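Local coordinates for protein predicted transcriptional regulator (Clostridium thermocellum, PDB 1XMA) that probably binds DNA as a dimeric transcriptional regulator of the PadR-like family, through a winged-helix domain, at residues Leu47-Tyr56 / Tyr107-Tyr118. Sequence-based numbering, arbitrary orientation.
Sequences LSLLIEGDSY and YYRITPEGIKYY
S55 and Y108 pair as antiparallel strand partners, each giving its N-H to the other's carbonyl: S55 O receives Y108 N at 2.8 Å, and Y108 O receives S55 N at 3.2 Å. This two-bond join attaches the short strand 55-56 to the wing hairpin and illustrates how a winged-helix fold ties a helix to its wing: a short edge strand makes the polar join, and apolar side chains pack beside it. Just beyond it the Y56 and Y107 side chains lie side by side and point the same way, their ring planes 82° apart.

Charge and water join the segments just before that strand. D54 meets the edge of the R109 guanidinium in a salt bridge, OD2 lying 2.9 Å from NH2; the individual hydrogen bonds are weak, and the stronger polar partner of OD2 is Y95 OH. One water bridges the two segments, donating to L50 O and D54 OD1 while accepting from I110 N.

Apolar packing continues toward helix 112-118. I110 turns CG1 away from its own N (chi1 -170°), which carries CD1 to within 3.6 Å of I51 CG1, and the same methyl touches L47 CD2. I51 in turn sets CD1 over one face of the Y118 ring, a CH-pi contact 3.8 Å from the centroid, whereas L47 CD1 approaches Y117 at the ring edge.

Helix 47-52 runs across strand 107-110 at 89°. L47 and L50 also reach I92 of strand 92-96, Y108 stacks on F83 of helix 76-88, and Y118 OH bonds F135 O of the second subunit, linking the winged-helix core to the dimer interface.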
# COMPACT_ATOMS: atom_id res chain seq x y z
N LEU B 47 8.51 3.71 -13.80
CA LEU B 47 9.76 3.04 -14.16
C LEU B 47 9.52 1.75 -14.93
O LEU B 47 10.23 1.43 -15.90
CB LEU B 47 10.59 2.75 -12.90
CG LEU B 47 11.15 3.98 -12.17
CD1 LEU B 47 11.86 3.54 -10.92
CD2 LEU B 47 12.09 4.82 -13.09
N SER B 48 8.50 1.01 -14.50
CA SER B 48 8.11 -0.23 -15.12
C SER B 48 7.74 -0.02 -16.61
O SER B 48 8.15 -0.80 -17.47
CB SER B 48 6.92 -0.80 -14.36
OG SER B 48 6.42 -1.93 -15.00
N LEU B 49 6.98 1.03 -16.90
CA LEU B 49 6.65 1.38 -18.28
C LEU B 49 7.86 1.83 -19.10
O LEU B 49 7.95 1.52 -20.30
CB LEU B 49 5.55 2.44 -18.33
CG LEU B 49 4.16 1.87 -18.02
CD1 LEU B 49 3.16 3.00 -17.70
CD2 LEU B 49 3.65 1.01 -19.17
N LEU B 50 8.79 2.53 -18.45
CA LEU B 50 10.01 2.98 -19.10
C LEU B 50 10.99 1.84 -19.40
O LEU B 50 11.79 1.94 -20.33
CB LEU B 50 10.68 4.10 -18.30
CG LEU B 50 9.85 5.39 -18.34
CD1 LEU B 50 10.38 6.44 -17.37
CD2 LEU B 50 9.75 5.96 -19.77
N ILE B 51 10.91 0.76 -18.63
CA ILE B 51 11.69 -0.46 -18.95
C ILE B 51 11.21 -1.12 -20.28
O ILE B 51 12.02 -1.70 -21.03
CB ILE B 51 11.69 -1.46 -17.78
CG1 ILE B 51 12.47 -0.86 -16.60
CG2 ILE B 51 12.29 -2.80 -18.21
CD1 ILE B 51 12.18 -1.49 -15.25
N GLU B 52 9.91 -1.03 -20.56
CA GLU B 52 9.35 -1.47 -21.83
C GLU B 52 9.80 -0.57 -23.00
O GLU B 52 10.13 -1.06 -24.07
CB GLU B 52 7.83 -1.48 -21.75
CG GLU B 52 7.25 -2.55 -20.85
CD GLU B 52 5.74 -2.42 -20.71
OE1 GLU B 52 5.14 -1.66 -21.51
OE2 GLU B 52 5.15 -3.07 -19.82
N GLY B 53 9.78 0.74 -22.80
CA GLY B 53 10.36 1.67 -23.75
C GLY B 53 10.27 3.11 -23.29
O GLY B 53 9.41 3.46 -22.47
N ASP B 54 11.17 3.94 -23.81
CA ASP B 54 11.06 5.39 -23.73
C ASP B 54 9.63 5.84 -23.94
O ASP B 54 8.91 5.31 -24.80
CB ASP B 54 11.98 6.09 -24.75
CG ASP B 54 13.45 5.80 -24.51
OD1 ASP B 54 13.76 5.03 -23.58
OD2 ASP B 54 14.30 6.33 -25.26
N SER B 55 9.20 6.81 -23.15
CA SER B 55 7.83 7.28 -23.24
C SER B 55 7.69 8.73 -22.80
O SER B 55 8.66 9.36 -22.41
CB SER B 55 6.89 6.36 -22.43
OG SER B 55 5.59 6.45 -22.95
N TYR B 56 6.47 9.25 -22.87
CA TYR B 56 6.22 10.64 -22.52
C TYR B 56 4.96 10.72 -21.68
O TYR B 56 4.20 9.76 -21.61
CB TYR B 56 6.13 11.52 -23.78
CG TYR B 56 5.08 11.09 -24.80
CD1 TYR B 56 5.35 10.08 -25.74
CD2 TYR B 56 3.82 11.70 -24.83
CE1 TYR B 56 4.40 9.69 -26.68
CE2 TYR B 56 2.85 11.31 -25.78
CZ TYR B 56 3.15 10.31 -26.69
OH TYR B 56 2.20 9.93 -27.61
N TYR B 107 10.55 13.38 -23.68
CA TYR B 107 10.57 11.92 -23.52
C TYR B 107 11.43 11.55 -22.31
O TYR B 107 12.35 12.30 -21.93
CB TYR B 107 11.12 11.25 -24.78
CG TYR B 107 10.25 11.39 -26.02
CD1 TYR B 107 10.47 12.42 -26.95
CD2 TYR B 107 9.21 10.48 -26.28
CE1 TYR B 107 9.66 12.56 -28.08
CE2 TYR B 107 8.40 10.61 -27.41
CZ TYR B 107 8.63 11.64 -28.30
OH TYR B 107 7.83 11.75 -29.42
N TYR B 108 11.16 10.41 -21.71
CA TYR B 108 12.03 9.93 -20.64
C TYR B 108 12.56 8.56 -20.99
O TYR B 108 11.89 7.77 -21.64
CB TYR B 108 11.32 9.94 -19.28
CG TYR B 108 10.76 11.30 -18.92
CD1 TYR B 108 9.45 11.65 -19.27
CD2 TYR B 108 11.55 12.25 -18.23
CE1 TYR B 108 8.93 12.91 -18.95
CE2 TYR B 108 11.03 13.50 -17.89
CZ TYR B 108 9.72 13.83 -18.26
OH TYR B 108 9.19 15.07 -17.93
N ARG B 109 13.78 8.30 -20.54
CA ARG B 109 14.42 7.01 -20.64
C ARG B 109 14.88 6.62 -19.23
O ARG B 109 15.39 7.45 -18.50
CB ARG B 109 15.61 7.09 -21.61
CG ARG B 109 16.59 5.92 -21.63
CD ARG B 109 17.59 6.05 -22.83
NE ARG B 109 16.93 5.78 -24.11
CZ ARG B 109 17.51 5.86 -25.31
NH1 ARG B 109 18.79 6.21 -25.42
NH2 ARG B 109 16.82 5.59 -26.41
N ILE B 110 14.70 5.35 -18.87
CA ILE B 110 15.15 4.87 -17.56
C ILE B 110 16.71 4.73 -17.47
O ILE B 110 17.36 4.33 -18.43
CB ILE B 110 14.38 3.55 -17.12
CG1 ILE B 110 14.67 3.20 -15.65
CG2 ILE B 110 14.65 2.38 -18.11
CD1 ILE B 110 13.82 2.10 -15.07
N THR B 111 17.28 5.10 -16.32
CA THR B 111 18.74 4.96 -16.08
C THR B 111 19.09 3.63 -15.36
O THR B 111 18.22 3.02 -14.73
CB THR B 111 19.32 6.14 -15.27
OG1 THR B 111 18.78 6.14 -13.94
CG2 THR B 111 19.03 7.48 -15.94
N PRO B 112 20.35 3.15 -15.48
CA PRO B 112 20.79 1.99 -14.68
C PRO B 112 20.45 2.10 -13.20
O PRO B 112 20.14 1.10 -12.56
CB PRO B 112 22.31 1.98 -14.89
CG PRO B 112 22.47 2.53 -16.29
CD PRO B 112 21.42 3.61 -16.40
N GLU B 113 20.53 3.32 -12.66
CA GLU B 113 20.24 3.59 -11.25
C GLU B 113 18.73 3.49 -10.97
O GLU B 113 18.31 3.18 -9.85
CB GLU B 113 20.78 4.98 -10.85
CG GLU B 113 22.31 5.19 -11.14
CD GLU B 113 22.63 5.48 -12.63
OE1 GLU B 113 21.73 5.81 -13.40
OE2 GLU B 113 23.81 5.38 -13.03
N GLY B 114 17.94 3.74 -12.02
CA GLY B 114 16.50 3.64 -11.96
C GLY B 114 16.02 2.22 -12.07
O GLY B 114 14.98 1.88 -11.53
N ILE B 115 16.78 1.38 -12.77
CA ILE B 115 16.48 -0.05 -12.90
C ILE B 115 16.71 -0.75 -11.55
O ILE B 115 15.96 -1.64 -11.17
CB ILE B 115 17.32 -0.70 -14.03
CG1 ILE B 115 16.67 -0.44 -15.38
CG2 ILE B 115 17.47 -2.22 -13.84
CD1 ILE B 115 17.64 -0.35 -16.53
N LYS B 116 17.75 -0.31 -10.84
CA LYS B 116 18.10 -0.83 -9.53
C LYS B 116 17.11 -0.41 -8.44
O LYS B 116 16.78 -1.20 -7.54
CB LYS B 116 19.54 -0.42 -9.15
N TYR B 117 16.64 0.84 -8.50
CA TYR B 117 15.56 1.28 -7.63
C TYR B 117 14.29 0.46 -7.87
O TYR B 117 13.58 0.09 -6.91
CB TYR B 117 15.29 2.75 -7.81
CG TYR B 117 14.03 3.28 -7.11
CD1 TYR B 117 12.86 3.45 -7.83
CD2 TYR B 117 14.03 3.65 -5.75
CE1 TYR B 117 11.71 3.95 -7.24
CE2 TYR B 117 12.86 4.17 -5.12
CZ TYR B 117 11.70 4.31 -5.90
OH TYR B 117 10.52 4.80 -5.36
N TYR B 118 13.99 0.20 -9.14
CA TYR B 118 12.84 -0.61 -9.53
C TYR B 118 12.92 -2.02 -8.92
O TYR B 118 11.93 -2.53 -8.38
CB TYR B 118 12.74 -0.68 -11.07
CG TYR B 118 11.71 -1.68 -11.55
CD1 TYR B 118 10.35 -1.33 -11.67
CD2 TYR B 118 12.08 -3.00 -11.87
CE1 TYR B 118 9.39 -2.28 -12.10
CE2 TYR B 118 11.15 -3.93 -12.30
CZ TYR B 118 9.80 -3.57 -12.41
OH TYR B 118 8.89 -4.50 -12.84
O HOH W 1 13.39 3.82 -21.10